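Local atomic coordinates of glucose-6-phosphate 1-dehydrogenase (Kluyveromyces lactis, PDB entry 7E6I), a protein that catalyses the NADP+-dependent oxidation of glucose 6-phosphate to 6-phosphogluconolactone, probably the rate-limiting step of the oxidative pentose phosphate pathway. Residues H157-Q160 with S161-L165. Numbering follows the deposited sequence.
Sequences HDLQ and SATEL
Asp158 is the N-cap of helix 159-169: the backbone N of Ser161 donates to Asp158 OD1 over 3.0 Å at a nearly straight 170°. A second bond, from Ser161 OG, reaches the same Asp158 OD1 over 2.7 Å from above the carboxylate plane. The Asp158 side chain turns back over the first turn because CG sits between its own backbone N and carbonyl carbon (chi1 52°). Ser161 OG also accepts from His157 N at 2.9 Å, which ties the residue ahead of the cap to the helix.

Contact with the imidazole is of another kind: Ser161 CB makes a CH-pi approach to the His157 ring, 3.7 Å from its centroid, while OG lies over the centre of the same face.

Main-chain i+4 to i bonds follow, with Ala162 N donating to Asp158 O, Thr163 N to Leu159 O and Glu164 N to Gln160 O. The threonine side chain adds a bond of its own, Thr163 OG1 donating to Leu159 O at 2.6 Å from above the carbonyl plane.

Spaced one turn apart, Gln160 and Glu164 run side by side, and Gln160 NE2 donates to Glu164 OE2 (2.8 Å), amide and carboxylate planes 33° apart.

Beyond the segment, Thr444 OG1 of helix 433-451 is hydrogen-bonded to Leu159 N, and Trp440 packs on Ala162. An alanine in place of Asp158 would probably leave Ser161 N without its capping acceptor and the serine hydroxyl freer to turn. A carboxylate facing the N-terminal helix dipole is likely to be stabilised as the anion, consistent with a cap that helps define the start of the helix in this Rossmann-type beta-alpha-beta unit.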
ATOM      1  N   HIS A 157       2.066  15.849   2.051  1.00 33.97           N
ATOM      2  CA  HIS A 157       2.346  15.910   0.628  1.00 33.85           C
ATOM      3  C   HIS A 157       3.793  16.287   0.348  1.00 34.93           C
ATOM      4  O   HIS A 157       4.182  16.378  -0.826  1.00 35.76           O
ATOM      5  CB  HIS A 157       1.409  16.917  -0.050  1.00 34.46           C
ATOM      6  CG  HIS A 157       1.316  18.219   0.675  1.00 36.00           C
ATOM      7  ND1 HIS A 157       2.136  19.291   0.386  1.00 38.89           N
ATOM      8  CD2 HIS A 157       0.527  18.611   1.701  1.00 35.38           C
ATOM      9  CE1 HIS A 157       1.840  20.298   1.190  1.00 37.49           C
ATOM     10  NE2 HIS A 157       0.872  19.909   2.002  1.00 39.91           N
ATOM     11  N   ASP A 158       4.586  16.526   1.389  1.00 32.76           N
ATOM     12  CA  ASP A 158       6.024  16.765   1.299  1.00 34.17           C
ATOM     13  C   ASP A 158       6.565  16.674   2.721  1.00 35.28           C
ATOM     14  O   ASP A 158       5.806  16.473   3.679  1.00 34.30           O
ATOM     15  CB  ASP A 158       6.354  18.113   0.642  1.00 33.81           C
ATOM     16  CG  ASP A 158       5.624  19.290   1.287  1.00 38.32           C
ATOM     17  OD1 ASP A 158       5.223  19.211   2.477  1.00 36.20           O
ATOM     18  OD2 ASP A 158       5.444  20.310   0.585  1.00 39.53           O
ATOM     19  N   LEU A 159       7.886  16.826   2.854  1.00 33.59           N
ATOM     20  CA  LEU A 159       8.510  16.692   4.167  1.00 35.22           C
ATOM     21  C   LEU A 159       7.873  17.638   5.187  1.00 36.98           C
ATOM     22  O   LEU A 159       7.539  17.224   6.310  1.00 33.01           O
ATOM     23  CB  LEU A 159      10.012  16.951   4.061  1.00 30.87           C
ATOM     24  CG  LEU A 159      10.754  16.883   5.395  1.00 30.37           C
ATOM     25  CD1 LEU A 159      10.579  15.524   6.043  1.00 29.31           C
ATOM     26  CD2 LEU A 159      12.243  17.165   5.198  1.00 31.92           C
ATOM     27  N   GLN A 160       7.665  18.904   4.803  1.00 35.84           N
ATOM     28  CA  GLN A 160       7.238  19.908   5.770  1.00 34.88           C
ATOM     29  C   GLN A 160       5.846  19.612   6.305  1.00 36.78           C
ATOM     30  O   GLN A 160       5.619  19.641   7.520  1.00 40.61           O
ATOM     31  CB  GLN A 160       7.286  21.296   5.145  1.00 40.42           C
ATOM     32  CG  GLN A 160       7.516  22.390   6.179  1.00 47.64           C
ATOM     33  CD  GLN A 160       7.039  23.758   5.717  1.00 58.78           C
ATOM     34  OE1 GLN A 160       7.747  24.461   4.987  1.00 66.57           O
ATOM     35  NE2 GLN A 160       5.839  24.149   6.148  1.00 57.92           N
ATOM     36  N   SER A 161       4.894  19.335   5.417  1.00 35.24           N
ATOM     37  CA  SER A 161       3.541  19.038   5.870  1.00 34.27           C
ATOM     38  C   SER A 161       3.500  17.756   6.697  1.00 37.17           C
ATOM     39  O   SER A 161       2.835  17.709   7.740  1.00 38.15           O
ATOM     40  CB  SER A 161       2.582  18.990   4.670  1.00 35.76           C
ATOM     41  OG  SER A 161       3.026  18.128   3.625  1.00 35.60           O
ATOM     42  N   ALA A 162       4.238  16.716   6.286  1.00 35.36           N
ATOM     43  CA  ALA A 162       4.243  15.478   7.068  1.00 36.70           C
ATOM     44  C   ALA A 162       4.830  15.700   8.457  1.00 34.92           C
ATOM     45  O   ALA A 162       4.279  15.216   9.455  1.00 35.49           O
ATOM     46  CB  ALA A 162       5.010  14.379   6.334  1.00 31.56           C
ATOM     47  N   THR A 163       5.942  16.435   8.542  1.00 33.93           N
ATOM     48  CA  THR A 163       6.520  16.772   9.841  1.00 37.69           C
ATOM     49  C   THR A 163       5.501  17.485  10.727  1.00 38.94           C
ATOM     50  O   THR A 163       5.352  17.155  11.911  1.00 38.76           O
ATOM     51  CB  THR A 163       7.763  17.643   9.662  1.00 34.92           C
ATOM     52  OG1 THR A 163       8.609  17.067   8.666  1.00 34.72           O
ATOM     53  CG2 THR A 163       8.532  17.771  10.969  1.00 36.67           C
ATOM     54  N   GLU A 164       4.778  18.456  10.157  1.00 36.87           N
ATOM     55  CA  GLU A 164       3.814  19.226  10.938  1.00 40.00           C
ATOM     56  C   GLU A 164       2.694  18.340  11.470  1.00 37.38           C
ATOM     57  O   GLU A 164       2.305  18.449  12.639  1.00 35.66           O
ATOM     58  CB  GLU A 164       3.241  20.353  10.086  1.00 42.49           C
ATOM     59  CG  GLU A 164       4.125  21.579   9.989  1.00 45.35           C
ATOM     60  CD  GLU A 164       3.582  22.591   8.984  1.00 56.14           C
ATOM     61  OE1 GLU A 164       2.337  22.646   8.822  1.00 57.19           O
ATOM     62  OE2 GLU A 164       4.394  23.322   8.365  1.00 54.63           O
ATOM     63  N   LEU A 165       2.165  17.453  10.628  1.00 35.44           N
ATOM     64  CA  LEU A 165       1.136  16.534  11.093  1.00 35.86           C
ATOM     65  C   LEU A 165       1.647  15.674  12.241  1.00 37.21           C
ATOM     66  O   LEU A 165       0.966  15.521  13.265  1.00 36.80           O
ATOM     67  CB  LEU A 165       0.669  15.653   9.941  1.00 36.11           C
ATOM     68  CG  LEU A 165      -0.285  14.527  10.319  1.00 38.30           C
ATOM     69  CD1 LEU A 165      -1.527  15.118  10.966  1.00 38.86           C
ATOM     70  CD2 LEU A 165      -0.643  13.715   9.092  1.00 37.09           C
TER